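Local atomic coordinates of 7,8-dihydro-6-hydroxymethylpterin pyrophosphokinase-dihydropteroate synthase (Plasmodium falciparum, PDB entry 6JWS), a protein that probably catalyses two successive steps of folate biosynthesis, pyrophosphorylation of 6-hydroxymethyl-7,8-dihydropterin by ATP and condensation of the product with 4-aminobenzoate to give 7,8-dihydropteroate. Residues K14-N25 with Y164-N175; I484-V493 with N510-K519. The protein carries 1 engineered substitution. All blocks are in the same frame, centred on the assembly; numbering follows the deposited sequence.

Contact 1: residues K14-N25 with Y164-N175; sequences KTNIAVLNLGTN and YNLTVVVKTFVN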
loop_
_atom_site.group_PDB
_atom_site.type_symbol
_atom_site.label_atom_id
_atom_site.label_comp_id
_atom_site.label_asym_id
_atom_site.label_seq_id
_atom_site.Cartn_x
_atom_site.Cartn_y
_atom_site.Cartn_z
ATOM N N LYS B 14 -25.462 -0.352 50.514
ATOM C CA LYS B 14 -26.087 -0.402 49.204
ATOM C C LYS B 14 -25.014 -0.640 48.141
ATOM O O LYS B 14 -23.873 -0.222 48.322
ATOM C CB LYS B 14 -26.790 0.937 48.968
ATOM C CG LYS B 14 -28.136 0.857 48.264
ATOM C CD LYS B 14 -28.744 2.218 48.011
ATOM C CE LYS B 14 -30.010 2.134 47.186
ATOM N NZ LYS B 14 -30.372 3.450 46.615
ATOM N N THR B 15 -25.391 -1.310 47.038
ATOM C CA THR B 15 -24.497 -1.510 45.898
ATOM C C THR B 15 -25.162 -1.059 44.594
ATOM O O THR B 15 -26.110 -1.689 44.123
ATOM C CB THR B 15 -23.967 -2.948 45.851
ATOM O OG1 THR B 15 -23.174 -3.137 47.026
ATOM C CG2 THR B 15 -23.108 -3.218 44.637
ATOM N N ASN B 16 -24.634 0.026 44.005
ATOM C CA ASN B 16 -25.255 0.668 42.850
ATOM C C ASN B 16 -24.293 0.706 41.656
ATOM O O ASN B 16 -23.075 0.655 41.835
ATOM C CB ASN B 16 -25.759 2.076 43.196
ATOM C CG ASN B 16 -26.860 2.089 44.245
ATOM O OD1 ASN B 16 -27.875 1.410 44.097
ATOM N ND2 ASN B 16 -26.668 2.862 45.306
ATOM N N ILE B 17 -24.869 0.832 40.442
ATOM C CA ILE B 17 -24.127 1.006 39.199
ATOM C C ILE B 17 -24.300 2.427 38.654
ATOM O O ILE B 17 -25.386 2.803 38.222
ATOM C CB ILE B 17 -24.545 -0.039 38.137
ATOM C CG1 ILE B 17 -24.549 -1.469 38.679
ATOM C CG2 ILE B 17 -23.653 0.093 36.907
ATOM C CD1 ILE B 17 -23.167 -1.980 39.026
ATOM N N ALA B 18 -23.197 3.177 38.594
ATOM C CA ALA B 18 -23.157 4.485 37.955
ATOM C C ALA B 18 -22.234 4.460 36.737
ATOM O O ALA B 18 -21.211 3.772 36.747
ATOM C CB ALA B 18 -22.647 5.513 38.928
ATOM N N VAL B 19 -22.574 5.287 35.735
ATOM C CA VAL B 19 -21.760 5.506 34.553
ATOM C C VAL B 19 -21.358 6.975 34.536
ATOM O O VAL B 19 -22.216 7.841 34.660
ATOM C CB VAL B 19 -22.526 5.086 33.283
ATOM C CG1 VAL B 19 -21.668 5.140 32.028
ATOM C CG2 VAL B 19 -23.140 3.704 33.433
ATOM N N LEU B 20 -20.049 7.236 34.432
ATOM C CA LEU B 20 -19.506 8.583 34.490
ATOM C C LEU B 20 -18.835 8.978 33.175
ATOM O O LEU B 20 -18.340 8.125 32.433
ATOM C CB LEU B 20 -18.486 8.693 35.630
ATOM C CG LEU B 20 -18.938 8.258 37.024
ATOM C CD1 LEU B 20 -17.833 8.553 38.027
ATOM C CD2 LEU B 20 -20.231 8.959 37.443
ATOM N N ASN B 21 -18.814 10.301 32.938
ATOM C CA ASN B 21 -17.999 10.949 31.928
ATOM C C ASN B 21 -16.920 11.792 32.614
ATOM O O ASN B 21 -17.208 12.528 33.554
ATOM C CB ASN B 21 -18.837 11.779 30.953
ATOM C CG ASN B 21 -18.031 12.174 29.730
ATOM O OD1 ASN B 21 -17.866 11.382 28.810
ATOM N ND2 ASN B 21 -17.475 13.372 29.712
ATOM N N LEU B 22 -15.671 11.664 32.142
ATOM C CA LEU B 22 -14.528 12.426 32.624
ATOM C C LEU B 22 -13.961 13.201 31.438
ATOM O O LEU B 22 -13.573 12.592 30.450
ATOM C CB LEU B 22 -13.454 11.458 33.143
ATOM C CG LEU B 22 -13.633 10.809 34.520
ATOM C CD1 LEU B 22 -15.008 10.191 34.712
ATOM C CD2 LEU B 22 -12.562 9.752 34.742
ATOM N N GLY B 23 -13.899 14.537 31.545
ATOM C CA GLY B 23 -13.479 15.380 30.433
ATOM C C GLY B 23 -12.460 16.426 30.870
ATOM O O GLY B 23 -12.490 16.876 32.005
ATOM N N THR B 24 -11.530 16.771 29.980
ATOM C CA THR B 24 -10.615 17.873 30.213
ATOM C C THR B 24 -10.313 18.545 28.881
ATOM O O THR B 24 -10.451 17.914 27.840
ATOM C CB THR B 24 -9.330 17.426 30.919
ATOM O OG1 THR B 24 -8.522 18.603 30.977
ATOM C CG2 THR B 24 -8.565 16.348 30.183
ATOM N N ASN B 25 -9.887 19.812 28.931
ATOM C CA ASN B 25 -9.535 20.582 27.747
ATOM C C ASN B 25 -8.018 20.655 27.595
ATOM O O ASN B 25 -7.516 21.117 26.576
ATOM C CB ASN B 25 -10.111 21.999 27.804
ATOM C CG ASN B 25 -11.621 22.010 27.893
ATOM O OD1 ASN B 25 -12.186 22.426 28.904
ATOM N ND2 ASN B 25 -12.283 21.538 26.848
ATOM N N TYR B 164 -10.983 16.091 25.702
ATOM C CA TYR B 164 -10.435 14.776 25.981
ATOM C C TYR B 164 -11.372 14.098 26.965
ATOM O O TYR B 164 -11.647 14.632 28.040
ATOM C CB TYR B 164 -8.969 14.861 26.430
ATOM C CG TYR B 164 -8.127 15.508 25.365
ATOM C CD1 TYR B 164 -7.988 16.892 25.309
ATOM C CD2 TYR B 164 -7.579 14.755 24.341
ATOM C CE1 TYR B 164 -7.286 17.510 24.285
ATOM C CE2 TYR B 164 -6.872 15.357 23.312
ATOM C CZ TYR B 164 -6.737 16.738 23.277
ATOM O OH TYR B 164 -6.055 17.344 22.260
ATOM N N ASN B 165 -11.848 12.918 26.567
ATOM C CA ASN B 165 -13.045 12.338 27.137
ATOM C C ASN B 165 -12.830 10.854 27.394
ATOM O O ASN B 165 -12.227 10.162 26.586
ATOM C CB ASN B 165 -14.186 12.424 26.121
ATOM C CG ASN B 165 -15.447 12.994 26.717
ATOM O OD1 ASN B 165 -15.474 14.167 27.102
ATOM N ND2 ASN B 165 -16.491 12.177 26.782
ATOM N N LEU B 166 -13.459 10.361 28.452
ATOM C CA LEU B 166 -13.422 8.954 28.788
ATOM C C LEU B 166 -14.639 8.664 29.655
ATOM O O LEU B 166 -14.939 9.455 30.541
ATOM C CB LEU B 166 -12.106 8.724 29.548
ATOM C CG LEU B 166 -12.021 7.460 30.391
ATOM C CD1 LEU B 166 -11.898 6.267 29.474
ATOM C CD2 LEU B 166 -10.811 7.530 31.294
ATOM N N THR B 167 -15.322 7.545 29.401
ATOM C CA THR B 167 -16.352 7.062 30.310
ATOM C C THR B 167 -15.817 5.926 31.187
ATOM O O THR B 167 -14.799 5.309 30.861
ATOM C CB THR B 167 -17.662 6.726 29.580
ATOM O OG1 THR B 167 -17.461 5.709 28.591
ATOM C CG2 THR B 167 -18.368 7.952 29.015
ATOM N N VAL B 168 -16.502 5.697 32.325
ATOM C CA VAL B 168 -16.209 4.637 33.276
ATOM C C VAL B 168 -17.527 4.123 33.849
ATOM O O VAL B 168 -18.461 4.895 34.038
ATOM C CB VAL B 168 -15.241 5.052 34.409
ATOM C CG1 VAL B 168 -14.087 5.904 33.922
ATOM C CG2 VAL B 168 -15.947 5.719 35.576
ATOM N N VAL B 169 -17.597 2.807 34.092
ATOM C CA VAL B 169 -18.662 2.240 34.902
ATOM C C VAL B 169 -18.098 1.956 36.296
ATOM O O VAL B 169 -17.011 1.381 36.433
ATOM C CB VAL B 169 -19.259 0.975 34.261
ATOM C CG1 VAL B 169 -20.328 0.351 35.140
ATOM C CG2 VAL B 169 -19.791 1.210 32.846
ATOM N N VAL B 170 -18.841 2.395 37.324
ATOM C CA VAL B 170 -18.476 2.256 38.727
ATOM C C VAL B 170 -19.536 1.416 39.439
ATOM O O VAL B 170 -20.741 1.659 39.314
ATOM C CB VAL B 170 -18.295 3.636 39.394
ATOM C CG1 VAL B 170 -17.781 3.519 40.816
ATOM C CG2 VAL B 170 -17.328 4.501 38.611
ATOM N N LYS B 171 -19.076 0.393 40.166
ATOM C CA LYS B 171 -19.908 -0.258 41.172
ATOM C C LYS B 171 -19.687 0.520 42.468
ATOM O O LYS B 171 -18.564 0.554 42.976
ATOM C CB LYS B 171 -19.575 -1.748 41.253
ATOM C CG LYS B 171 -20.311 -2.589 42.292
ATOM C CD LYS B 171 -19.534 -3.886 42.627
ATOM C CE LYS B 171 -19.953 -5.140 41.872
ATOM N NZ LYS B 171 -18.863 -6.152 41.805
ATOM N N THR B 172 -20.746 1.212 42.927
ATOM C CA THR B 172 -20.615 2.257 43.937
ATOM C C THR B 172 -21.389 1.914 45.209
ATOM O O THR B 172 -22.400 1.214 45.180
ATOM C CB THR B 172 -20.948 3.643 43.362
ATOM O OG1 THR B 172 -20.368 4.610 44.234
ATOM C CG2 THR B 172 -22.428 3.917 43.207
ATOM N N PHE B 173 -20.880 2.428 46.332
ATOM C CA PHE B 173 -21.478 2.197 47.645
ATOM C C PHE B 173 -22.311 3.416 48.043
ATOM O O PHE B 173 -23.030 3.386 49.044
ATOM C CB PHE B 173 -20.403 1.859 48.691
ATOM C CG PHE B 173 -19.123 2.647 48.560
ATOM C CD1 PHE B 173 -19.111 4.026 48.738
ATOM C CD2 PHE B 173 -17.928 2.016 48.226
ATOM C CE1 PHE B 173 -17.938 4.755 48.595
ATOM C CE2 PHE B 173 -16.752 2.746 48.087
ATOM C CZ PHE B 173 -16.753 4.113 48.280
ATOM N N VAL B 174 -22.193 4.489 47.248
ATOM C CA VAL B 174 -22.955 5.708 47.459
ATOM C C VAL B 174 -24.427 5.404 47.203
ATOM O O VAL B 174 -24.746 4.593 46.339
ATOM C CB VAL B 174 -22.407 6.861 46.603
ATOM C CG1 VAL B 174 -23.276 8.101 46.704
ATOM C CG2 VAL B 174 -20.980 7.193 47.007
ATOM N N ASN B 175 -25.313 6.028 47.994
ATOM C CA ASN B 175 -26.715 5.636 48.037
ATOM C C ASN B 175 -27.518 6.189 46.861
ATOM O O ASN B 175 -28.527 5.590 46.487
ATOM C CB ASN B 175 -27.393 6.014 49.355
ATOM C CG ASN B 175 -26.863 5.234 50.539
ATOM O OD1 ASN B 175 -26.590 4.037 50.449
ATOM N ND2 ASN B 175 -26.719 5.914 51.662
#

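Contact 2: residues I484-V493 with N510-K519; sequences INYNVFKECV and NPEIIKLLKK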
loop_
_atom_site.group_PDB
_atom_site.type_symbol
_atom_site.label_atom_id
_atom_site.label_comp_id
_atom_site.label_asym_id
_atom_site.label_seq_id
_atom_site.Cartn_x
_atom_site.Cartn_y
_atom_site.Cartn_z
ATOM N N ILE B 484 5.874 -13.332 31.791
ATOM C CA ILE B 484 4.582 -13.813 32.262
ATOM C C ILE B 484 4.646 -13.943 33.782
ATOM O O ILE B 484 3.705 -14.453 34.422
ATOM C CB ILE B 484 4.231 -15.171 31.622
ATOM C CG1 ILE B 484 5.225 -16.266 32.035
ATOM C CG2 ILE B 484 4.113 -15.045 30.104
ATOM C CD1 ILE B 484 4.920 -17.633 31.439
ATOM N N ASN B 485 5.758 -13.466 34.353
ATOM C CA ASN B 485 6.076 -13.817 35.726
ATOM C C ASN B 485 5.778 -12.662 36.674
ATOM O O ASN B 485 6.395 -11.603 36.617
ATOM C CB ASN B 485 7.474 -14.425 35.871
ATOM C CG ASN B 485 7.716 -14.928 37.273
ATOM O OD1 ASN B 485 8.106 -14.158 38.157
ATOM N ND2 ASN B 485 7.445 -16.207 37.501
ATOM N N TYR B 486 4.817 -12.903 37.562
ATOM C CA TYR B 486 4.428 -11.964 38.596
ATOM C C TYR B 486 5.631 -11.382 39.349
ATOM O O TYR B 486 5.754 -10.159 39.455
ATOM C CB TYR B 486 3.468 -12.661 39.556
ATOM C CG TYR B 486 2.982 -11.760 40.657
ATOM C CD1 TYR B 486 3.725 -11.579 41.817
ATOM C CD2 TYR B 486 1.771 -11.106 40.544
ATOM C CE1 TYR B 486 3.283 -10.757 42.836
ATOM C CE2 TYR B 486 1.302 -10.286 41.558
ATOM C CZ TYR B 486 2.072 -10.100 42.698
ATOM O OH TYR B 486 1.612 -9.293 43.699
ATOM N N ASN B 487 6.509 -12.244 39.889
ATOM C CA ASN B 487 7.596 -11.775 40.744
ATOM C C ASN B 487 8.546 -10.862 39.975
ATOM O O ASN B 487 8.970 -9.831 40.495
ATOM C CB ASN B 487 8.317 -12.918 41.468
ATOM C CG ASN B 487 7.524 -13.379 42.676
ATOM O OD1 ASN B 487 6.746 -12.616 43.238
ATOM N ND2 ASN B 487 7.673 -14.630 43.072
ATOM N N VAL B 488 8.850 -11.227 38.727
ATOM C CA VAL B 488 9.727 -10.422 37.893
ATOM C C VAL B 488 9.063 -9.071 37.644
ATOM O O VAL B 488 9.654 -8.027 37.925
ATOM C CB VAL B 488 10.099 -11.162 36.589
ATOM C CG1 VAL B 488 10.711 -10.229 35.544
ATOM C CG2 VAL B 488 11.032 -12.342 36.867
ATOM N N PHE B 489 7.804 -9.091 37.181
ATOM C CA PHE B 489 7.128 -7.841 36.889
ATOM C C PHE B 489 7.048 -6.957 38.131
ATOM O O PHE B 489 7.232 -5.748 38.013
ATOM C CB PHE B 489 5.743 -8.025 36.252
ATOM C CG PHE B 489 5.172 -6.730 35.692
ATOM C CD1 PHE B 489 5.796 -6.069 34.644
ATOM C CD2 PHE B 489 4.013 -6.167 36.210
ATOM C CE1 PHE B 489 5.282 -4.883 34.132
ATOM C CE2 PHE B 489 3.479 -5.004 35.669
ATOM C CZ PHE B 489 4.124 -4.348 34.647
ATOM N N LYS B 490 6.744 -7.550 39.301
ATOM C CA LYS B 490 6.619 -6.792 40.542
ATOM C C LYS B 490 7.917 -6.049 40.888
ATOM O O LYS B 490 7.900 -4.866 41.198
ATOM C CB LYS B 490 6.145 -7.687 41.697
ATOM C CG LYS B 490 5.954 -6.961 43.023
ATOM C CD LYS B 490 5.352 -7.831 44.126
ATOM C CE LYS B 490 5.599 -7.288 45.522
ATOM N NZ LYS B 490 5.293 -5.841 45.624
ATOM N N GLU B 491 9.055 -6.728 40.801
ATOM C CA GLU B 491 10.315 -6.091 41.159
ATOM C C GLU B 491 10.610 -4.957 40.175
ATOM O O GLU B 491 11.197 -3.952 40.560
ATOM C CB GLU B 491 11.456 -7.115 41.195
ATOM C CG GLU B 491 12.748 -6.555 41.780
ATOM C CD GLU B 491 13.973 -7.457 41.735
ATOM O OE1 GLU B 491 13.867 -8.607 41.267
ATOM O OE2 GLU B 491 15.048 -6.996 42.142
ATOM N N CYS B 492 10.176 -5.108 38.917
ATOM C CA CYS B 492 10.431 -4.085 37.914
ATOM C C CYS B 492 9.590 -2.845 38.183
ATOM O O CYS B 492 10.122 -1.744 38.140
ATOM C CB CYS B 492 10.185 -4.589 36.502
ATOM S SG CYS B 492 11.403 -5.820 35.987
ATOM N N VAL B 493 8.295 -3.017 38.489
ATOM C CA VAL B 493 7.484 -1.824 38.709
ATOM C C VAL B 493 7.837 -1.161 40.044
ATOM O O VAL B 493 7.837 0.064 40.129
ATOM C CB VAL B 493 5.965 -1.986 38.443
ATOM C CG1 VAL B 493 5.685 -2.298 36.977
ATOM C CG2 VAL B 493 5.285 -3.013 39.333
ATOM N N ASN B 510 -0.654 -16.132 35.068
ATOM C CA ASN B 510 -0.865 -15.687 36.431
ATOM C C ASN B 510 -1.715 -14.421 36.403
ATOM O O ASN B 510 -1.164 -13.320 36.358
ATOM C CB ASN B 510 0.456 -15.444 37.177
ATOM C CG ASN B 510 0.193 -15.174 38.645
ATOM O OD1 ASN B 510 -0.951 -14.919 39.016
ATOM N ND2 ASN B 510 1.227 -15.240 39.485
ATOM N N PRO B 511 -3.066 -14.536 36.411
ATOM C CA PRO B 511 -3.950 -13.371 36.303
ATOM C C PRO B 511 -3.699 -12.290 37.353
ATOM O O PRO B 511 -4.005 -11.128 37.093
ATOM C CB PRO B 511 -5.366 -13.949 36.380
ATOM C CG PRO B 511 -5.178 -15.374 35.896
ATOM C CD PRO B 511 -3.825 -15.801 36.431
ATOM N N GLU B 512 -3.027 -12.650 38.466
ATOM C CA GLU B 512 -2.732 -11.692 39.526
ATOM C C GLU B 512 -1.784 -10.595 39.034
ATOM O O GLU B 512 -1.754 -9.506 39.603
ATOM C CB GLU B 512 -2.203 -12.361 40.807
ATOM C CG GLU B 512 -3.017 -13.574 41.276
ATOM C CD GLU B 512 -4.488 -13.329 41.612
ATOM O OE1 GLU B 512 -4.829 -12.194 42.001
ATOM O OE2 GLU B 512 -5.305 -14.276 41.485
ATOM N N ILE B 513 -1.014 -10.874 37.970
ATOM C CA ILE B 513 -0.079 -9.892 37.426
ATOM C C ILE B 513 -0.825 -8.614 37.050
ATOM O O ILE B 513 -0.213 -7.550 36.970
ATOM C CB ILE B 513 0.728 -10.481 36.244
ATOM C CG1 ILE B 513 2.031 -9.718 35.994
ATOM C CG2 ILE B 513 -0.110 -10.619 34.972
ATOM C CD1 ILE B 513 3.003 -10.470 35.113
ATOM N N ILE B 514 -2.139 -8.738 36.835
ATOM C CA ILE B 514 -3.021 -7.662 36.400
ATOM C C ILE B 514 -3.132 -6.596 37.492
ATOM O O ILE B 514 -3.127 -5.398 37.205
ATOM C CB ILE B 514 -4.379 -8.259 35.967
ATOM C CG1 ILE B 514 -4.303 -8.789 34.536
ATOM C CG2 ILE B 514 -5.554 -7.307 36.157
ATOM C CD1 ILE B 514 -5.315 -9.882 34.253
ATOM N N LYS B 515 -3.142 -7.035 38.752
ATOM C CA LYS B 515 -3.171 -6.123 39.885
ATOM C C LYS B 515 -1.915 -5.262 39.917
ATOM O O LYS B 515 -1.928 -4.172 40.481
ATOM C CB LYS B 515 -3.191 -6.879 41.216
ATOM C CG LYS B 515 -4.393 -7.778 41.481
ATOM C CD LYS B 515 -4.275 -8.315 42.894
ATOM C CE LYS B 515 -4.450 -9.811 43.017
ATOM N NZ LYS B 515 -3.431 -10.426 43.906
ATOM N N LEU B 516 -0.834 -5.740 39.307
ATOM C CA LEU B 516 0.391 -4.968 39.278
ATOM C C LEU B 516 0.312 -3.836 38.249
ATOM O O LEU B 516 1.186 -2.976 38.270
ATOM C CB LEU B 516 1.572 -5.903 38.978
ATOM C CG LEU B 516 1.887 -7.006 40.002
ATOM C CD1 LEU B 516 3.123 -7.795 39.568
ATOM C CD2 LEU B 516 2.129 -6.414 41.390
ATOM N N LEU B 517 -0.694 -3.826 37.346
ATOM C CA LEU B 517 -0.763 -2.802 36.298
ATOM C C LEU B 517 -1.395 -1.522 36.841
ATOM O O LEU B 517 -1.575 -0.548 36.102
ATOM C CB LEU B 517 -1.588 -3.282 35.101
ATOM C CG LEU B 517 -1.097 -4.541 34.397
ATOM C CD1 LEU B 517 -2.162 -5.038 33.432
ATOM C CD2 LEU B 517 0.222 -4.275 33.685
ATOM N N LYS B 518 -1.732 -1.546 38.133
ATOM C CA LYS B 518 -2.413 -0.460 38.818
ATOM C C LYS B 518 -1.699 -0.172 40.137
ATOM O O LYS B 518 -1.390 -1.081 40.902
ATOM C CB LYS B 518 -3.867 -0.869 39.065
ATOM C CG LYS B 518 -4.842 -0.436 37.981
ATOM C CD LYS B 518 -6.127 -1.233 37.847
ATOM C CE LYS B 518 -6.795 -1.657 39.137
ATOM N NZ LYS B 518 -7.027 -3.122 39.135
ATOM N N LYS B 519 -1.394 1.104 40.368
ATOM C CA LYS B 519 -0.955 1.570 41.672
ATOM C C LYS B 519 -1.862 2.719 42.109
ATOM O O LYS B 519 -2.829 3.038 41.424
ATOM C CB LYS B 519 0.513 1.996 41.613
ATOM C CG LYS B 519 1.516 0.860 41.492
ATOM C CD LYS B 519 2.842 1.171 42.154
ATOM C CE LYS B 519 3.635 2.264 41.469
ATOM N NZ LYS B 519 4.749 1.698 40.673
HETATM O O HOH W 1 0.852 -14.164 33.429
#

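Contact 1: residues K14-N25 with Y164-N175
Asn16 and Thr172 face each other as a hydrogen-bonded pair near one end of an antiparallel ladder: Asn16 N gives to Thr172 O over 2.8 Å, and Thr172 N returns a bond to Asn16 O. Ala18 with Val170, Leu20 with Val168, Leu22 with Leu166 and Thr24 with Tyr164 repeat this double bond, so all ten residues have N-H and carbonyl satisfied across the pair. At the Asn16 end, Asn16 ND2 gives to Val174 O at 2.8 Å, with the acceptor in the plane of the Asn16 amide; asparagine suits this place because its OD1 accepts from Asn215 ND2. Lys14, extended beyond CG but poorly ordered, brings NZ to Asn175 O at 2.8 Å, a less certain bond. Ile17, Val19 and Val169 make an apolar patch on one face, Ile17 CG2 lying 3.8 Å from Val169 CG1; beyond it Asn21 ND2 bonds weakly to Asn165 OD1. Thr172 OG1 bonds to Leu45 O, Thr24 OG1 to Ile206 O and Tyr164 OH to Glu56. Along its other edge, 16-24 pairs with strand 208-214 and Asn215, while 163-172 is flanked by strand 46-57. Helices 30-44 and 177-190 pack on the face of Leu20 and Val170, helix 327-336 on that of Val19.

Contact 2: residues I484-V493 with N510-K519
In the TIM barrel of the pterin-binding domain, helix 486-494 follows strand 478-482, and here it packs against the segment 510-519, whose residues 511-516 have helical backbone angles and which comes after the next parallel strand, 500-503. Tyr486 and Leu516 bury the most surface between the two segments. Leu516 CD1 sits over one face of the tyrosine ring, 3.8 Å from its centroid and 19° off the normal, a CH-pi contact displaced toward the rim. CD2 of the same leucine lies 3.7 Å from Tyr486 OH, and the two side chains cross at about a right angle. With CG anti to the backbone N (chi1 -179°), the Tyr486 ring swings toward 510-519, where Glu512 O and Ile513 N meet its edge. A forked leucine suits this place: CD1 also enters beside the helix backbone, 3.5 Å from Tyr486 O, and touches Lys490 CB.

One helical turn on from Tyr486, Phe489 lies on the side of the helix that faces the barrel, touching Ile481 of strand 478-482. Leu516 CB approaches the edge of its ring at CD2, while Ile513 CD1 rests against Phe489 CB at 3.8 Å and Leu517 CD2 meets CE2. Phe489 and Ile513 both continue onto Leu501 of strand 500-503, so their bulky apolar groups link helix, loop and barrel wall.

Near its start each segment has an asparagine that binds a nearby backbone N-H. Asn485 is the N-cap of the helix, its OD1 accepting from Val488 N at 3.1 Å on a lone pair in the carbonyl plane. Asn510 makes an Asx turn, OD1 accepting from Glu512 N, with the donor above the carbonyl plane. Both positions suit asparagine, whose short amide reaches such groups. A water joins the segments, donating to Ile484 O and accepting from Asn510 N, each at 3.0 Å.

Overall arrangement
The two contacts belong to the two enzymatic halves of one chain and occur in series along it. Their centres are 26 Å apart and their nearest atoms about 11 Å, so they do not touch. Contact 1 lies in the antiparallel sheet of the kinase half: Leu20 is about 4 Å from Ile211 of the ATP pocket, side chain to side chain, and the Asn21 side chain is about 7 Å from a bound magnesium ion, which Asp208 and Asp210 hold. Contact 2 sits on the outside of the synthase barrel, with the Ile484 side chain about 9 Å from bound pteroic acid. The calcium ion lies between them, about 6 Å from the Phe173 side chain and 13 Å from that of Lys519.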